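Long-range contacts in ochratoxinase (Aspergillus niger, PDB 4C65), which hydrolyses the amide bond of ochratoxin A with zinc in its active site, releasing phenylalanine, and acts as a carboxypeptidase for C-terminal aromatic residues: residues A389-L394 against H413-G418; P59-G64 against G381-G386. All blocks are in the same frame, centred on the assembly; numbering follows the deposited sequence.

Contact 1: residues A389-L394 against H413-G418; sequences ADVIAL and HVWKGG
The indole of Trp415 presents an edge to the backbone of Val391, whose carbonyl O lies near the ring plane, 3.4 Å from CE3, and its ring also meets His56 edge-to-face. At the neighbouring ring, His413, the methyl of Ala393 approaches obliquely and comes within 3.7 Å of ND1. Both aromatic residues project from one face of an antiparallel strand pair, 391-394 against 413-416, part of a mixed sheet that probably belongs, at least in part, to the smaller beta-sandwich domain of this amidohydrolase. Val391 and Trp415 form a hydrogen-bonded pair bound in both directions: Trp415 N donates to Val391 O at 2.8 Å, and Val391 N to Trp415 O. Next along the strand, Ala393 N donates to His413 O. On the other face Ile392 and Val414 run alongside each other in the same direction, their CG2 methyls 4.0 Å apart; with chi1 at 62° the CG1 branch of Ile392 leads away, and it is CG2, anti to the carbonyl carbon, that touches Val414. Gly417 and Gly418, both with positive phi as in a type I' turn, link strands 411-416 and 419-422 as a hairpin, and Gly418 N donates to Ala389 O. Asp390 OD1 takes Gly417 N, which meets it almost in line with the C-O bond at 2.8 Å, with an N-H...O angle of 167°.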
# COMPACT_ATOMS: atom_id res chain seq x y z
N ALA A 389 -40.46 3.76 30.21
CA ALA A 389 -40.56 2.98 31.45
C ALA A 389 -39.22 2.37 31.84
O ALA A 389 -39.05 1.17 31.82
CB ALA A 389 -41.63 1.91 31.31
N ASP A 390 -38.28 3.25 32.17
CA ASP A 390 -36.99 2.88 32.77
C ASP A 390 -37.09 3.24 34.26
O ASP A 390 -37.07 4.43 34.62
CB ASP A 390 -35.84 3.65 32.12
CG ASP A 390 -35.59 3.24 30.69
OD1 ASP A 390 -36.40 2.47 30.13
OD2 ASP A 390 -34.55 3.65 30.14
N VAL A 391 -37.30 2.22 35.10
CA VAL A 391 -37.79 2.44 36.46
C VAL A 391 -37.08 1.47 37.35
O VAL A 391 -36.93 0.30 36.99
CB VAL A 391 -39.33 2.21 36.55
CG1 VAL A 391 -39.86 2.49 37.95
CG2 VAL A 391 -40.08 3.07 35.54
N ILE A 392 -36.63 1.94 38.50
CA ILE A 392 -36.02 1.04 39.47
C ILE A 392 -36.66 1.17 40.85
O ILE A 392 -37.14 2.24 41.23
CB ILE A 392 -34.49 1.22 39.55
CG1 ILE A 392 -34.10 2.63 40.03
CG2 ILE A 392 -33.86 0.92 38.21
CD1 ILE A 392 -32.63 2.79 40.38
N ALA A 393 -36.65 0.06 41.57
CA ALA A 393 -37.15 0.04 42.93
C ALA A 393 -36.02 -0.21 43.89
O ALA A 393 -35.11 -1.00 43.61
CB ALA A 393 -38.22 -1.02 43.10
N LEU A 394 -36.10 0.44 45.04
CA LEU A 394 -35.11 0.30 46.09
C LEU A 394 -35.74 -0.13 47.38
O LEU A 394 -36.92 0.14 47.64
CB LEU A 394 -34.41 1.64 46.32
CG LEU A 394 -33.24 1.98 45.39
CD1 LEU A 394 -33.75 2.63 44.15
CD2 LEU A 394 -32.24 2.90 46.06
N HIS A 413 -35.77 -4.09 41.95
CA HIS A 413 -36.51 -4.21 40.69
C HIS A 413 -35.90 -3.30 39.67
O HIS A 413 -35.62 -2.14 39.97
CB HIS A 413 -37.97 -3.80 40.84
CG HIS A 413 -38.77 -4.70 41.72
ND1 HIS A 413 -38.62 -4.71 43.09
CD2 HIS A 413 -39.75 -5.58 41.44
CE1 HIS A 413 -39.47 -5.58 43.61
NE2 HIS A 413 -40.16 -6.13 42.63
N VAL A 414 -35.73 -3.81 38.45
CA VAL A 414 -35.25 -2.99 37.33
C VAL A 414 -36.11 -3.20 36.08
O VAL A 414 -36.14 -4.29 35.52
CB VAL A 414 -33.77 -3.26 37.00
CG1 VAL A 414 -33.30 -2.38 35.84
CG2 VAL A 414 -32.91 -3.01 38.24
N TRP A 415 -36.82 -2.15 35.67
CA TRP A 415 -37.53 -2.09 34.40
C TRP A 415 -36.75 -1.23 33.40
O TRP A 415 -36.34 -0.11 33.72
CB TRP A 415 -38.91 -1.46 34.57
CG TRP A 415 -39.91 -2.30 35.25
CD1 TRP A 415 -40.75 -3.21 34.68
CD2 TRP A 415 -40.18 -2.32 36.65
NE1 TRP A 415 -41.54 -3.79 35.63
CE2 TRP A 415 -41.21 -3.25 36.85
CE3 TRP A 415 -39.65 -1.65 37.75
CZ2 TRP A 415 -41.72 -3.54 38.12
CZ3 TRP A 415 -40.15 -1.93 39.00
CH2 TRP A 415 -41.18 -2.86 39.18
N LYS A 416 -36.55 -1.77 32.20
CA LYS A 416 -36.01 -1.00 31.07
C LYS A 416 -36.97 -1.16 29.91
O LYS A 416 -37.24 -2.27 29.46
CB LYS A 416 -34.63 -1.51 30.67
CG LYS A 416 -33.98 -0.63 29.61
CD LYS A 416 -32.68 -1.19 29.06
CE LYS A 416 -32.86 -2.19 27.93
NZ LYS A 416 -31.67 -2.17 27.06
N GLY A 417 -37.48 -0.03 29.42
CA GLY A 417 -38.48 -0.05 28.35
C GLY A 417 -39.71 -0.86 28.72
O GLY A 417 -40.30 -1.51 27.86
N GLY A 418 -40.08 -0.83 30.00
CA GLY A 418 -41.23 -1.57 30.49
C GLY A 418 -41.00 -3.05 30.76
O GLY A 418 -41.85 -3.73 31.30

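Contact 2: residues P59-G64 against G381-G386; sequences PVLMPG and GQLREG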
# COMPACT_ATOMS: atom_id res chain seq x y z
N PRO A 59 -40.85 -0.18 48.55
CA PRO A 59 -40.70 0.98 49.44
C PRO A 59 -40.36 2.25 48.70
O PRO A 59 -40.91 3.30 49.01
CB PRO A 59 -39.54 0.58 50.37
CG PRO A 59 -39.34 -0.88 50.19
CD PRO A 59 -39.86 -1.23 48.81
N VAL A 60 -39.48 2.16 47.70
CA VAL A 60 -39.01 3.33 46.97
C VAL A 60 -38.97 3.07 45.48
O VAL A 60 -38.43 2.06 45.04
CB VAL A 60 -37.60 3.76 47.44
CG1 VAL A 60 -37.10 4.96 46.65
CG2 VAL A 60 -37.63 4.10 48.93
N LEU A 61 -39.48 4.02 44.71
CA LEU A 61 -39.45 3.95 43.26
C LEU A 61 -38.85 5.23 42.68
O LEU A 61 -39.12 6.34 43.19
CB LEU A 61 -40.85 3.75 42.72
CG LEU A 61 -40.97 3.16 41.32
CD1 LEU A 61 -40.63 1.68 41.30
CD2 LEU A 61 -42.38 3.39 40.78
N MET A 62 -38.06 5.09 41.62
CA MET A 62 -37.42 6.22 40.97
C MET A 62 -37.07 5.89 39.53
O MET A 62 -37.19 4.72 39.11
CB MET A 62 -36.16 6.62 41.76
CG MET A 62 -35.08 5.55 41.86
SD MET A 62 -33.57 6.18 42.63
CE MET A 62 -32.87 7.11 41.27
N PRO A 63 -36.63 6.89 38.76
CA PRO A 63 -36.17 6.57 37.41
C PRO A 63 -34.92 5.74 37.41
O PRO A 63 -34.10 5.82 38.33
CB PRO A 63 -35.86 7.95 36.79
CG PRO A 63 -36.47 8.95 37.71
CD PRO A 63 -36.48 8.31 39.06
N GLY A 64 -34.76 4.93 36.37
CA GLY A 64 -33.48 4.24 36.14
C GLY A 64 -32.33 5.24 36.03
O GLY A 64 -32.51 6.34 35.51
N GLY A 381 -35.72 9.47 31.92
CA GLY A 381 -35.06 10.03 33.09
C GLY A 381 -35.98 10.67 34.12
O GLY A 381 -35.50 11.20 35.12
N GLN A 382 -37.29 10.55 33.91
CA GLN A 382 -38.28 10.96 34.90
C GLN A 382 -39.46 10.01 34.97
O GLN A 382 -39.85 9.40 33.97
CB GLN A 382 -38.84 12.33 34.55
CG GLN A 382 -37.81 13.41 34.55
CD GLN A 382 -38.45 14.74 34.22
OE1 GLN A 382 -39.32 15.21 34.91
NE2 GLN A 382 -37.96 15.36 33.16
N LEU A 383 -40.02 9.87 36.18
CA LEU A 383 -41.22 9.08 36.39
C LEU A 383 -42.40 10.01 36.10
O LEU A 383 -42.93 10.65 37.01
CB LEU A 383 -41.29 8.47 37.80
CG LEU A 383 -40.19 7.49 38.21
CD1 LEU A 383 -40.60 6.78 39.49
CD2 LEU A 383 -39.86 6.44 37.14
N ARG A 384 -42.75 10.09 34.83
CA ARG A 384 -43.76 11.00 34.31
C ARG A 384 -44.56 10.32 33.23
O ARG A 384 -44.01 9.57 32.45
CB ARG A 384 -43.12 12.21 33.64
CG ARG A 384 -43.07 13.35 34.60
CD ARG A 384 -42.31 14.51 34.04
NE ARG A 384 -43.19 15.35 33.24
CZ ARG A 384 -42.84 16.54 32.77
NH1 ARG A 384 -41.64 17.03 33.04
NH2 ARG A 384 -43.69 17.23 32.03
N GLU A 385 -45.84 10.65 33.14
CA GLU A 385 -46.67 10.10 32.09
C GLU A 385 -46.08 10.43 30.70
O GLU A 385 -45.65 11.55 30.42
CB GLU A 385 -48.09 10.61 32.24
CG GLU A 385 -49.05 10.00 31.23
CD GLU A 385 -50.45 10.60 31.15
OE1 GLU A 385 -50.57 11.82 30.98
OE2 GLU A 385 -51.46 9.85 31.09
N GLY A 386 -46.04 9.42 29.84
CA GLY A 386 -45.53 9.56 28.48
C GLY A 386 -44.03 9.32 28.33
O GLY A 386 -43.54 9.22 27.22
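Leu383 and Pro63 meet where the 381-383 part of an irregular loop runs roughly antiparallel to strand 60-67, its direction 146° from that of 61-63. Leu383, the centre of an inverse gamma turn closed by a weak bond from Arg384 N to Gln382 O, points its side chain toward the strand. With chi1 at -62°, CG lies anti to the carbonyl carbon, and the two methyls divide between neighbouring residues: CD1 sits 3.6 Å from Met62 CA, and CD2 lies at the same distance from Pro63 N. CD1 also reaches the CD2 methyl of Leu61 at 4.0 Å, the two leucines approaching at a slant. The ring of Pro63 supplies the other half of the contact. Its CD packs against Leu383 CG, and its CG comes to 3.6 Å from Gly381 O and 3.9 Å from Gln382 CA. Leu15, Leu28 and Val391 also touch both Leu61 and Leu383, so the loop packs on residues of strands 7-15, 26-31 and 391-394. Proline lacks an N-H, and the backbones of Leu61 and Met62 bond to Leu14, Ile16 and Ile392; the loop meets the strand through apolar packing, with Leu383 methyls and the Pro63 ring set against side chains and backbone.

Overall arrangement
Contacts 1 and 2 both reach the same sheet, their centres about 8 Å apart, and meet along strand 391-394. One edge of that strand pairs with 413-416 in contact 1; the other pairs with strand 60-67, where Ile392 N lies 2.9 Å from Met62 O and Leu394 N lies 2.8 Å from Val60 O, both probable hydrogen bonds. The side chains join as well, Val391 CG1 packing 3.5 Å from Leu61 CD1. Contact 2 brings together segments 317 residues apart at their closest ends, whereas those of contact 1 are 19 apart. Both lie away from the zinc ligands and catalytic residues, although strand 60-67 leads on in sequence to the zinc ligands His69 and His71.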